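Delta-1-pyrroline-5-carboxylate dehydrogenase, mitochondrial (Mus musculus, PDB 4E3X) oxidises L-glutamate gamma-semialdehyde to L-glutamate with NAD+ in mitochondria, probably irreversibly, completing the second step of proline degradation. Local coordinates at residues 289-294 with 309-314; 203-208 with 280-285; 474-479 with 524-529; 231-236 with 262-267. All coordinates share one frame; numbering follows the deposited sequence.

Contact 1 (289-294 with 309-314). With PRO (proline), chain C.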
loop_
_atom_site.group_PDB
_atom_site.type_symbol
_atom_site.label_atom_id
_atom_site.label_comp_id
_atom_site.label_asym_id
_atom_site.label_seq_id
_atom_site.Cartn_x
_atom_site.Cartn_y
_atom_site.Cartn_z
ATOM N N PRO B 289 5.699 -19.647 -1.559
ATOM C CA PRO B 289 4.561 -20.452 -1.092
ATOM C C PRO B 289 4.082 -20.053 0.302
ATOM O O PRO B 289 2.880 -20.060 0.548
ATOM C CB PRO B 289 5.117 -21.883 -1.084
ATOM C CG PRO B 289 6.244 -21.865 -2.048
ATOM C CD PRO B 289 6.836 -20.497 -1.971
ATOM N N THR B 290 4.997 -19.704 1.198
ATOM C CA THR B 290 4.582 -19.317 2.541
ATOM C C THR B 290 3.812 -17.989 2.533
ATOM O O THR B 290 2.777 -17.854 3.199
ATOM C CB THR B 290 5.780 -19.248 3.504
ATOM O OG1 THR B 290 6.408 -20.534 3.558
ATOM C CG2 THR B 290 5.328 -18.844 4.906
ATOM N N PHE B 291 4.299 -17.019 1.765
ATOM C CA PHE B 291 3.600 -15.743 1.654
ATOM C C PHE B 291 2.189 -15.943 1.088
ATOM O O PHE B 291 1.218 -15.385 1.597
ATOM C CB PHE B 291 4.405 -14.743 0.815
ATOM C CG PHE B 291 3.808 -13.366 0.779
ATOM C CD1 PHE B 291 3.610 -12.645 1.950
ATOM C CD2 PHE B 291 3.439 -12.788 -0.428
ATOM C CE1 PHE B 291 3.052 -11.377 1.917
ATOM C CE2 PHE B 291 2.883 -11.524 -0.466
ATOM C CZ PHE B 291 2.681 -10.821 0.702
ATOM N N LYS B 292 2.079 -16.753 0.042
ATOM C CA LYS B 292 0.767 -17.037 -0.529
ATOM C C LYS B 292 -0.158 -17.711 0.481
ATOM O O LYS B 292 -1.348 -17.408 0.539
ATOM C CB LYS B 292 0.898 -17.921 -1.766
ATOM C CG LYS B 292 1.516 -17.209 -2.963
ATOM C CD LYS B 292 1.258 -17.940 -4.284
ATOM C CE LYS B 292 1.572 -19.407 -4.189
ATOM N NZ LYS B 292 1.533 -20.052 -5.534
ATOM N N HIS B 293 0.391 -18.631 1.268
ATOM C CA HIS B 293 -0.396 -19.332 2.272
ATOM C C HIS B 293 -0.955 -18.346 3.302
ATOM O O HIS B 293 -2.141 -18.382 3.631
ATOM C CB HIS B 293 0.471 -20.389 2.956
ATOM C CG HIS B 293 -0.233 -21.146 4.034
ATOM N ND1 HIS B 293 -1.294 -21.985 3.777
ATOM C CD2 HIS B 293 -0.030 -21.191 5.372
ATOM C CE1 HIS B 293 -1.711 -22.521 4.910
ATOM N NE2 HIS B 293 -0.956 -22.062 5.891
ATOM N N LEU B 294 -0.101 -17.452 3.794
ATOM C CA LEU B 294 -0.554 -16.427 4.738
ATOM C C LEU B 294 -1.633 -15.532 4.126
ATOM O O LEU B 294 -2.621 -15.189 4.781
ATOM C CB LEU B 294 0.631 -15.589 5.219
ATOM C CG LEU B 294 1.615 -16.339 6.111
ATOM C CD1 LEU B 294 2.923 -15.583 6.197
ATOM C CD2 LEU B 294 1.031 -16.575 7.506
ATOM N N PRO B 309 -6.422 -6.481 6.810
ATOM C CA PRO B 309 -4.980 -6.551 7.080
ATOM C C PRO B 309 -4.127 -6.198 5.862
ATOM O O PRO B 309 -4.522 -6.441 4.720
ATOM C CB PRO B 309 -4.766 -8.014 7.503
ATOM C CG PRO B 309 -6.133 -8.453 8.022
ATOM C CD PRO B 309 -7.098 -7.769 7.081
ATOM N N ARG B 310 -2.957 -5.634 6.130
ATOM C CA ARG B 310 -1.996 -5.260 5.102
ATOM C C ARG B 310 -0.866 -6.261 5.046
ATOM O O ARG B 310 -0.134 -6.430 6.025
ATOM C CB ARG B 310 -1.412 -3.887 5.402
ATOM C CG ARG B 310 -2.439 -2.795 5.347
ATOM C CD ARG B 310 -1.827 -1.448 5.634
ATOM N NE ARG B 310 -2.835 -0.391 5.568
ATOM C CZ ARG B 310 -2.557 0.906 5.589
ATOM N NH1 ARG B 310 -1.296 1.317 5.679
ATOM N NH2 ARG B 310 -3.541 1.794 5.531
ATOM N N LEU B 311 -0.721 -6.917 3.901
ATOM C CA LEU B 311 0.345 -7.884 3.721
ATOM C C LEU B 311 1.493 -7.302 2.919
ATOM O O LEU B 311 1.284 -6.770 1.834
ATOM C CB LEU B 311 -0.196 -9.140 3.058
ATOM C CG LEU B 311 -0.640 -10.174 4.089
ATOM C CD1 LEU B 311 -1.832 -9.684 4.895
ATOM C CD2 LEU B 311 -0.949 -11.473 3.401
ATOM N N ALA B 312 2.695 -7.387 3.473
ATOM C CA ALA B 312 3.905 -6.971 2.781
ATOM C C ALA B 312 4.802 -8.191 2.688
ATOM O O ALA B 312 5.014 -8.884 3.689
ATOM C CB ALA B 312 4.601 -5.846 3.533
ATOM N N GLY B 313 5.304 -8.482 1.493
ATOM C CA GLY B 313 6.139 -9.652 1.306
ATOM C C GLY B 313 7.292 -9.422 0.357
ATOM O O GLY B 313 7.128 -8.832 -0.713
ATOM N N GLU B 314 8.464 -9.889 0.759
ATOM C CA GLU B 314 9.615 -9.997 -0.129
ATOM C C GLU B 314 9.923 -11.480 -0.261
ATOM O O GLU B 314 10.142 -12.150 0.755
ATOM C CB GLU B 314 10.814 -9.264 0.468
HETATM N N PRO C . 1.249 -15.707 -8.411
HETATM C CA PRO C . 2.620 -16.129 -8.711
HETATM C C PRO C . 2.900 -17.475 -8.072
HETATM O O PRO C . 2.045 -17.974 -7.342
HETATM C CB PRO C . 3.474 -15.046 -8.043
HETATM C CG PRO C . 2.543 -13.885 -7.833
HETATM C CD PRO C . 1.226 -14.514 -7.545
HETATM O OXT PRO C . 3.958 -18.078 -8.276
#

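Contact 2 (203-208 with 280-285)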
loop_
_atom_site.group_PDB
_atom_site.type_symbol
_atom_site.label_atom_id
_atom_site.label_comp_id
_atom_site.label_asym_id
_atom_site.label_seq_id
_atom_site.Cartn_x
_atom_site.Cartn_y
_atom_site.Cartn_z
ATOM N N PHE B 203 -2.424 -5.476 15.762
ATOM C CA PHE B 203 -0.997 -5.790 15.868
ATOM C C PHE B 203 -0.472 -6.238 14.514
ATOM O O PHE B 203 -1.242 -6.676 13.650
ATOM C CB PHE B 203 -0.733 -6.880 16.917
ATOM C CG PHE B 203 -1.173 -8.254 16.487
ATOM C CD1 PHE B 203 -2.498 -8.639 16.619
ATOM C CD2 PHE B 203 -0.270 -9.154 15.927
ATOM C CE1 PHE B 203 -2.921 -9.901 16.210
ATOM C CE2 PHE B 203 -0.684 -10.416 15.518
ATOM C CZ PHE B 203 -2.011 -10.789 15.656
ATOM N N VAL B 204 0.844 -6.136 14.349
ATOM C CA VAL B 204 1.528 -6.564 13.140
ATOM C C VAL B 204 2.365 -7.801 13.453
ATOM O O VAL B 204 3.027 -7.864 14.491
ATOM C CB VAL B 204 2.448 -5.424 12.626
ATOM C CG1 VAL B 204 3.331 -5.893 11.470
ATOM C CG2 VAL B 204 1.614 -4.201 12.248
ATOM N N ALA B 205 2.314 -8.793 12.567
ATOM C CA ALA B 205 3.168 -9.967 12.681
ATOM C C ALA B 205 4.376 -9.805 11.765
ATOM O O ALA B 205 4.217 -9.584 10.565
ATOM C CB ALA B 205 2.382 -11.211 12.305
ATOM N N ALA B 206 5.576 -9.900 12.328
ATOM C CA ALA B 206 6.816 -9.782 11.547
ATOM C C ALA B 206 7.494 -11.142 11.475
ATOM O O ALA B 206 7.722 -11.785 12.501
ATOM C CB ALA B 206 7.758 -8.755 12.163
ATOM N N ILE B 207 7.792 -11.582 10.257
ATOM C CA ILE B 207 8.358 -12.902 10.016
ATOM C C ILE B 207 9.620 -12.743 9.179
ATOM O O ILE B 207 9.543 -12.381 8.006
ATOM C CB ILE B 207 7.334 -13.786 9.275
ATOM C CG1 ILE B 207 6.070 -13.987 10.129
ATOM C CG2 ILE B 207 7.963 -15.116 8.863
ATOM C CD1 ILE B 207 4.887 -14.550 9.374
ATOM N N SER B 208 10.772 -12.995 9.792
ATOM C CA SER B 208 12.056 -12.647 9.177
ATOM C C SER B 208 12.887 -13.870 8.761
ATOM O O SER B 208 12.718 -14.958 9.310
ATOM C CB SER B 208 12.851 -11.731 10.108
ATOM O OG SER B 208 13.025 -12.308 11.387
ATOM N N CYS B 280 -3.579 -6.649 11.953
ATOM C CA CYS B 280 -3.697 -5.572 10.980
ATOM C C CYS B 280 -2.599 -5.578 9.926
ATOM O O CYS B 280 -2.687 -4.845 8.948
ATOM C CB CYS B 280 -3.809 -4.201 11.655
ATOM S SG CYS B 280 -2.429 -3.778 12.726
ATOM N N GLY B 281 -1.594 -6.418 10.099
ATOM C CA GLY B 281 -0.537 -6.464 9.112
ATOM C C GLY B 281 0.356 -7.659 9.286
ATOM O O GLY B 281 0.522 -8.161 10.395
ATOM N N ILE B 282 0.924 -8.114 8.176
ATOM C CA ILE B 282 1.982 -9.098 8.189
ATOM C C ILE B 282 3.132 -8.515 7.390
ATOM O O ILE B 282 2.956 -8.093 6.246
ATOM C CB ILE B 282 1.525 -10.436 7.579
ATOM C CG1 ILE B 282 0.338 -11.009 8.366
ATOM C CG2 ILE B 282 2.674 -11.417 7.578
ATOM C CD1 ILE B 282 -0.241 -12.274 7.763
ATOM N N ASN B 283 4.305 -8.480 8.011
ATOM C CA ASN B 283 5.507 -7.989 7.352
ATOM C C ASN B 283 6.438 -9.185 7.210
ATOM O O ASN B 283 7.033 -9.640 8.190
ATOM C CB ASN B 283 6.158 -6.869 8.168
ATOM C CG ASN B 283 7.032 -5.953 7.318
ATOM O OD1 ASN B 283 7.043 -6.061 6.090
ATOM N ND2 ASN B 283 7.764 -5.041 7.967
ATOM N N PHE B 284 6.519 -9.708 5.989
ATOM C CA PHE B 284 7.097 -11.012 5.719
ATOM C C PHE B 284 8.277 -10.939 4.763
ATOM O O PHE B 284 8.256 -10.195 3.781
ATOM C CB PHE B 284 6.014 -11.899 5.100
ATOM C CG PHE B 284 6.504 -13.261 4.669
ATOM C CD1 PHE B 284 6.913 -13.497 3.356
ATOM C CD2 PHE B 284 6.543 -14.312 5.575
ATOM C CE1 PHE B 284 7.357 -14.752 2.965
ATOM C CE2 PHE B 284 6.989 -15.561 5.191
ATOM C CZ PHE B 284 7.396 -15.781 3.885
ATOM N N THR B 285 9.300 -11.738 5.037
ATOM C CA THR B 285 10.339 -12.011 4.045
ATOM C C THR B 285 10.681 -13.493 4.125
ATOM O O THR B 285 10.973 -14.000 5.205
ATOM C CB THR B 285 11.583 -11.107 4.225
ATOM O OG1 THR B 285 11.193 -9.732 4.066
ATOM C CG2 THR B 285 12.657 -11.450 3.185
#

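Contact 3 (474-479 with 524-529)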
loop_
_atom_site.group_PDB
_atom_site.type_symbol
_atom_site.label_atom_id
_atom_site.label_comp_id
_atom_site.label_asym_id
_atom_site.label_seq_id
_atom_site.Cartn_x
_atom_site.Cartn_y
_atom_site.Cartn_z
ATOM N N THR B 474 11.890 -16.532 -16.249
ATOM C CA THR B 474 11.562 -16.834 -14.863
ATOM C C THR B 474 10.280 -16.149 -14.422
ATOM O O THR B 474 9.712 -15.333 -15.147
ATOM C CB THR B 474 12.694 -16.422 -13.891
ATOM O OG1 THR B 474 12.563 -15.030 -13.558
ATOM C CG2 THR B 474 14.065 -16.719 -14.495
ATOM N N SER B 475 9.841 -16.473 -13.212
ATOM C CA SER B 475 8.644 -15.863 -12.655
ATOM C C SER B 475 8.977 -14.651 -11.791
ATOM O O SER B 475 8.082 -14.013 -11.244
ATOM C CB SER B 475 7.891 -16.881 -11.808
ATOM O OG SER B 475 8.633 -17.193 -10.643
ATOM N N TYR B 476 10.265 -14.328 -11.689
ATOM C CA TYR B 476 10.741 -13.337 -10.722
ATOM C C TYR B 476 11.085 -11.970 -11.306
ATOM O O TYR B 476 11.240 -11.816 -12.520
ATOM C CB TYR B 476 11.956 -13.900 -9.987
ATOM C CG TYR B 476 11.674 -15.130 -9.147
ATOM C CD1 TYR B 476 11.050 -15.017 -7.904
ATOM C CD2 TYR B 476 12.064 -16.398 -9.574
ATOM C CE1 TYR B 476 10.813 -16.122 -7.116
ATOM C CE2 TYR B 476 11.834 -17.522 -8.783
ATOM C CZ TYR B 476 11.209 -17.369 -7.556
ATOM O OH TYR B 476 10.965 -18.458 -6.752
ATOM N N GLY B 477 11.207 -10.972 -10.436
ATOM C CA GLY B 477 11.504 -9.629 -10.897
ATOM C C GLY B 477 12.331 -8.814 -9.927
ATOM O O GLY B 477 12.090 -7.612 -9.766
ATOM N N LEU B 478 13.318 -9.447 -9.298
ATOM C CA LEU B 478 14.002 -8.811 -8.175
ATOM C C LEU B 478 15.226 -8.005 -8.605
ATOM O O LEU B 478 15.140 -6.782 -8.704
ATOM C CB LEU B 478 14.316 -9.826 -7.070
ATOM C CG LEU B 478 14.686 -9.234 -5.707
ATOM C CD1 LEU B 478 13.831 -8.021 -5.362
ATOM C CD2 LEU B 478 14.568 -10.285 -4.620
ATOM N N THR B 479 16.354 -8.659 -8.869
ATOM C CA THR B 479 17.529 -7.898 -9.285
ATOM C C THR B 479 18.107 -8.353 -10.616
ATOM O O THR B 479 17.846 -9.454 -11.096
ATOM C CB THR B 479 18.668 -7.926 -8.243
ATOM O OG1 THR B 479 19.291 -9.214 -8.265
ATOM C CG2 THR B 479 18.164 -7.608 -6.836
ATOM N N ARG B 524 6.548 -8.967 -9.894
ATOM C CA ARG B 524 6.331 -10.336 -10.362
ATOM C C ARG B 524 6.227 -11.253 -9.136
ATOM O O ARG B 524 5.555 -10.884 -8.172
ATOM C CB ARG B 524 7.369 -10.765 -11.407
ATOM C CG ARG B 524 7.235 -9.893 -12.665
ATOM C CD ARG B 524 8.214 -10.245 -13.761
ATOM N NE ARG B 524 7.938 -9.434 -14.945
ATOM C CZ ARG B 524 8.725 -9.379 -16.012
ATOM N NH1 ARG B 524 8.398 -8.603 -17.036
ATOM N NH2 ARG B 524 9.841 -10.099 -16.054
ATOM N N ALA B 525 6.862 -12.422 -9.145
ATOM C CA ALA B 525 6.747 -13.315 -7.988
ATOM C C ALA B 525 7.603 -12.873 -6.794
ATOM O O ALA B 525 7.530 -13.479 -5.728
ATOM C CB ALA B 525 7.074 -14.763 -8.374
ATOM N N SER B 526 8.400 -11.821 -6.971
ATOM C CA SER B 526 9.354 -11.394 -5.937
ATOM C C SER B 526 8.732 -10.638 -4.764
ATOM O O SER B 526 9.414 -10.350 -3.776
ATOM C CB SER B 526 10.493 -10.567 -6.540
ATOM O OG SER B 526 11.210 -11.339 -7.488
ATOM N N GLY B 527 7.445 -10.321 -4.854
ATOM C CA GLY B 527 6.745 -9.759 -3.712
ATOM C C GLY B 527 5.912 -8.533 -4.025
ATOM O O GLY B 527 5.562 -8.272 -5.177
ATOM N N THR B 528 5.590 -7.790 -2.974
ATOM C CA THR B 528 4.686 -6.643 -3.066
ATOM C C THR B 528 5.425 -5.342 -3.372
ATOM O O THR B 528 4.798 -4.309 -3.599
ATOM C CB THR B 528 3.866 -6.482 -1.768
ATOM O OG1 THR B 528 4.743 -6.537 -0.637
ATOM C CG2 THR B 528 2.868 -7.609 -1.640
ATOM N N ASN B 529 6.754 -5.405 -3.371
ATOM C CA ASN B 529 7.627 -4.290 -3.738
ATOM C C ASN B 529 7.374 -2.986 -2.982
ATOM O O ASN B 529 7.143 -1.936 -3.590
ATOM C CB ASN B 529 7.631 -4.037 -5.250
ATOM C CG ASN B 529 8.778 -3.151 -5.667
ATOM O OD1 ASN B 529 9.770 -3.026 -4.938
ATOM N ND2 ASN B 529 8.659 -2.527 -6.832
HETATM O O HOH W 1 10.426 -12.649 -14.926
#

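Contact 4 (231-236 with 262-267)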
loop_
_atom_site.group_PDB
_atom_site.type_symbol
_atom_site.label_atom_id
_atom_site.label_comp_id
_atom_site.label_asym_id
_atom_site.label_seq_id
_atom_site.Cartn_x
_atom_site.Cartn_y
_atom_site.Cartn_z
ATOM N N LEU B 231 4.324 -8.776 16.951
ATOM C CA LEU B 231 4.855 -10.088 17.285
ATOM C C LEU B 231 5.917 -10.444 16.265
ATOM O O LEU B 231 5.629 -10.577 15.076
ATOM C CB LEU B 231 3.761 -11.158 17.285
ATOM C CG LEU B 231 3.049 -11.420 18.616
ATOM C CD1 LEU B 231 2.285 -10.194 19.095
ATOM C CD2 LEU B 231 2.121 -12.638 18.506
ATOM N N TRP B 232 7.154 -10.558 16.730
ATOM C CA TRP B 232 8.271 -10.889 15.860
ATOM C C TRP B 232 8.658 -12.348 16.014
ATOM O O TRP B 232 9.124 -12.760 17.075
ATOM C CB TRP B 232 9.455 -9.992 16.197
ATOM C CG TRP B 232 10.682 -10.223 15.368
ATOM C CD1 TRP B 232 10.772 -10.867 14.157
ATOM C CD2 TRP B 232 12.005 -9.786 15.687
ATOM N NE1 TRP B 232 12.081 -10.856 13.715
ATOM C CE2 TRP B 232 12.854 -10.218 14.648
ATOM C CE3 TRP B 232 12.560 -9.095 16.772
ATOM C CZ2 TRP B 232 14.222 -9.950 14.648
ATOM C CZ3 TRP B 232 13.921 -8.836 16.771
ATOM C CH2 TRP B 232 14.735 -9.270 15.721
ATOM N N LYS B 233 8.434 -13.116 14.944
ATOM C CA LYS B 233 8.938 -14.478 14.824
ATOM C C LYS B 233 10.250 -14.431 14.040
ATOM O O LYS B 233 10.235 -14.362 12.813
ATOM C CB LYS B 233 7.926 -15.372 14.094
ATOM C CG LYS B 233 8.414 -16.810 13.902
ATOM C CD LYS B 233 7.945 -17.380 12.547
ATOM C CE LYS B 233 8.614 -18.702 12.178
ATOM N NZ LYS B 233 10.097 -18.584 12.126
ATOM N N PRO B 234 11.393 -14.455 14.742
ATOM C CA PRO B 234 12.670 -14.435 14.024
ATOM C C PRO B 234 12.981 -15.793 13.405
ATOM O O PRO B 234 12.373 -16.801 13.762
ATOM C CB PRO B 234 13.702 -14.109 15.122
ATOM C CG PRO B 234 12.906 -13.799 16.349
ATOM C CD PRO B 234 11.596 -14.503 16.195
ATOM N N SER B 235 13.947 -15.812 12.497
ATOM C CA SER B 235 14.372 -17.047 11.867
ATOM C C SER B 235 15.145 -17.936 12.834
ATOM O O SER B 235 16.072 -17.470 13.503
ATOM C CB SER B 235 15.276 -16.728 10.693
ATOM O OG SER B 235 15.897 -17.902 10.218
ATOM N N ASP B 236 14.773 -19.216 12.900
ATOM C CA ASP B 236 15.476 -20.180 13.736
ATOM C C ASP B 236 16.985 -20.140 13.500
ATOM O O ASP B 236 17.778 -20.243 14.434
ATOM C CB ASP B 236 15.012 -21.605 13.428
ATOM C CG ASP B 236 13.564 -21.868 13.783
ATOM O OD1 ASP B 236 12.874 -20.986 14.327
ATOM O OD2 ASP B 236 13.128 -23.002 13.517
ATOM N N VAL B 262 9.066 -13.694 19.795
ATOM C CA VAL B 262 8.349 -14.958 19.828
ATOM C C VAL B 262 8.723 -15.915 18.694
ATOM O O VAL B 262 7.944 -16.136 17.763
ATOM C CB VAL B 262 6.816 -14.749 19.908
ATOM C CG1 VAL B 262 6.437 -14.278 21.301
ATOM C CG2 VAL B 262 6.333 -13.755 18.861
ATOM N N PRO B 263 9.911 -16.524 18.797
ATOM C CA PRO B 263 10.213 -17.681 17.946
ATOM C C PRO B 263 9.080 -18.697 18.018
ATOM O O PRO B 263 8.460 -18.848 19.069
ATOM C CB PRO B 263 11.468 -18.276 18.596
ATOM C CG PRO B 263 12.082 -17.139 19.373
ATOM C CD PRO B 263 10.939 -16.298 19.830
ATOM N N ALA B 264 8.815 -19.392 16.915
ATOM C CA ALA B 264 7.679 -20.300 16.863
ATOM C C ALA B 264 7.794 -21.170 15.623
ATOM O O ALA B 264 8.482 -20.818 14.659
ATOM C CB ALA B 264 6.367 -19.511 16.829
ATOM N N ASP B 265 7.103 -22.300 15.646
ATOM C CA ASP B 265 6.908 -23.077 14.435
ATOM C C ASP B 265 6.205 -22.184 13.404
ATOM O O ASP B 265 5.253 -21.474 13.735
ATOM C CB ASP B 265 6.069 -24.307 14.763
ATOM C CG ASP B 265 5.637 -25.059 13.533
ATOM O OD1 ASP B 265 6.487 -25.739 12.929
ATOM O OD2 ASP B 265 4.437 -24.991 13.185
ATOM N N GLY B 266 6.678 -22.197 12.161
ATOM C CA GLY B 266 6.146 -21.297 11.148
ATOM C C GLY B 266 4.648 -21.414 10.928
ATOM O O GLY B 266 3.918 -20.426 11.045
ATOM N N PRO B 267 4.180 -22.623 10.590
ATOM C CA PRO B 267 2.739 -22.788 10.372
ATOM C C PRO B 267 1.918 -22.435 11.614
ATOM O O PRO B 267 0.879 -21.794 11.496
ATOM C CB PRO B 267 2.624 -24.273 10.025
ATOM C CG PRO B 267 3.920 -24.560 9.307
ATOM C CD PRO B 267 4.947 -23.790 10.110
HETATM O O HOH W 2 11.181 -18.942 14.957
HETATM O O HOH W 3 10.339 -21.527 12.709
#

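Contact 1 (289-294 with 309-314)
F291 lays its ring against the backbone of G313, and this CH-pi contact dominates the packing of helix 289-294 on strand 310-314. The CA of G313 stands 3.8 Å from the centroid of the F291 ring, 21° off its normal, over the face but displaced toward the rim. With CG of F291 anti to the backbone N (chi1 -174°), the ring reaches across to the strand; a CB on G313 would run into CE1, so a side chain there could hardly be accommodated with the ring in this place.

Apolar contacts extend the patch: CZ of F291 lies 4.1 Å from CB of L311. Further along, CD2 of L311 meets the carbonyl carbon C of L294 at 4.2 Å. Replacing F291 by an alanine would probably open a gap above G313 and deprive F308 of the second subunit of its edge-to-face partner.

On the side of the helix turned from the strand, K292 NZ donates to O of the bound proline at 2.8 Å and also forms a salt bridge with D303 of the second subunit.

Helix and strand run antiparallel (172°) within a beta-alpha-beta unit. No hydrogen bond crosses between these segments, which implies a fit of shape and apolar burial, including the CH-pi contact.

Contact 2 (203-208 with 280-285)
F203 O accepts from C280 N at one end of a ladder that ties strands 203-207 and 280-285 together in parallel, their axes 4.6 Å apart and 12° from exact alignment. Five N-H...O bonds make up the ladder. That from N283 N to A205 O is the shortest, 2.8 Å with 169° at the hydrogen; the one from T285 N to I207 O is the longest at 3.0 Å and the most bent at 161°. CA-H...O contacts lie between them, such as V204 CA to G281 O at 3.3 Å.

The tight side-chain packing is on the face of A205, I207, I282 and F284. CG2 of I207 touches CD2 of F284 at 3.7 Å, the two side chains crossing at a slant, while CD1 of I207 reaches CG2 of I282 at 4.2 Å. L294 of helix 288-300 and F269 of helix 266-274 cover I207.

The face of V204, A206 and N283 is more loosely knit between the strands, though still buried: CG1 of V204 comes no nearer to CB of N283 than 4.5 Å. The amide of N283 leads away to Y537 OH and L219 O, both accepting from ND2.

Together these form the centre of the five-stranded parallel sheet of the Rossmann-type NAD+-binding domain. The chemistry implies a framework set by backbone bonds, which places S208 of the cofactor site just beyond strand 203-207, at the carboxyl ends of the parallel strands.

Contact 3 (474-479 with 524-529)
S526 points its hydroxyl at the backbone of G477, while R524, two residues earlier, stretches along the other side of the same segment. With OG of S526 anti to its carbonyl carbon (chi1 -61°), that oxygen receives the N-H of G477 at 3.0 Å and 169°, a nearly straight bond. The same OG bonds to G316 O, so two backbone groups grip it. It also sits near the plane of the Y476 ring, at the edge, 3.7 Å from CD1.

A525 presents its methyl obliquely to that ring, CB to CD1 of Y476 being 4.0 Å. Its N-H is donated in the carbonyl plane to S475 O, 2.9 Å away. In the conformer given, S475 OG lies over one face of the Y476 ring, toward the rim, and touches the methyl of A525.

The extended chain of R524 passes CD by Y476 O at 3.6 Å and turns the edge of its guanidinium toward that carbonyl. A water bridges the gap, accepting from NH2 of R524 and lying within hydrogen-bonding distance of the carbonyl oxygens of T474 and Y476. NH1 carries further charge pairing, with D471 and with E201 of the second subunit. T474 OG1 accepts from Y476 N, closing an ST turn ahead of the strand.

The type I turn R524-G527 thus packs against the start of strand 476-483, with a bound proline touching A525. Y476 leans on V288 of helix 288-300, L478 reaches the nucleophile C348, and T528 connects the turn to G313 of strand 310-314.

Contact 4 (231-236 with 262-267)
K233 sets CG anti to its backbone N (chi1 178°), then bends at its second and fourth torsions (chi4 -58°), which carries CE along the loop 262-267 and folds NZ back toward P234. V262 turns CG2 between its own N and carbonyl carbon, where it meets CB of L231 at 4.0 Å. The setting is the Rossmann-type NAD+-binding domain: strand 230-233 ends here, and the loop leads from edge strand 259-261 into helix 266-274, with D265 as its N-cap.

The direct backbone link is V262 N to W232 O, 2.9 Å and 162° at the hydrogen, the donor somewhat tilted from the carbonyl plane. Alongside it, CD of P234 rests 4.1 Å from CD of P263, and the indole NH of W232 goes to S208 OG.

K233, an NAD+-binding residue, packs its CE 3.3 Å from A264 O and against CA of G266. Its ammonium makes a weak bond to P234 O and donates to two waters. A methionine in place of K233 would probably take from both waters the ammonium donor they share, and remove a positive charge from the cofactor site. One water accepts from A264 N, 3.1 Å away, and lies within hydrogen-bonding distance of P234 O and D236 OD1. OD2 of D236 is held by Y96, while its OD1 accepts from the other water at 3.1 Å, which also donates to A264 O at 2.8 Å.

From the N terminus, strand 203-207 comes first, and contact 2 closes a long loop when strand 279-285 pairs with it. Contact 4 falls wholly within that loop, joining the end of strand 230-233 to the approach of helix 266-274; strands 203-207 and 230-233 are direct neighbours, A206 N being probably hydrogen-bonded to L231 O. Contact 1 follows in series, closing the short connection from helix 288-300 to strand 310-314, which borders strand 279-285. Contact 3, later still, belongs to another, mixed sheet, yet its turn touches contact 1 and thereby ties that sheet's region to the NAD+-binding one. No contacts cross; contacts 1 and 3 both touch the second subunit.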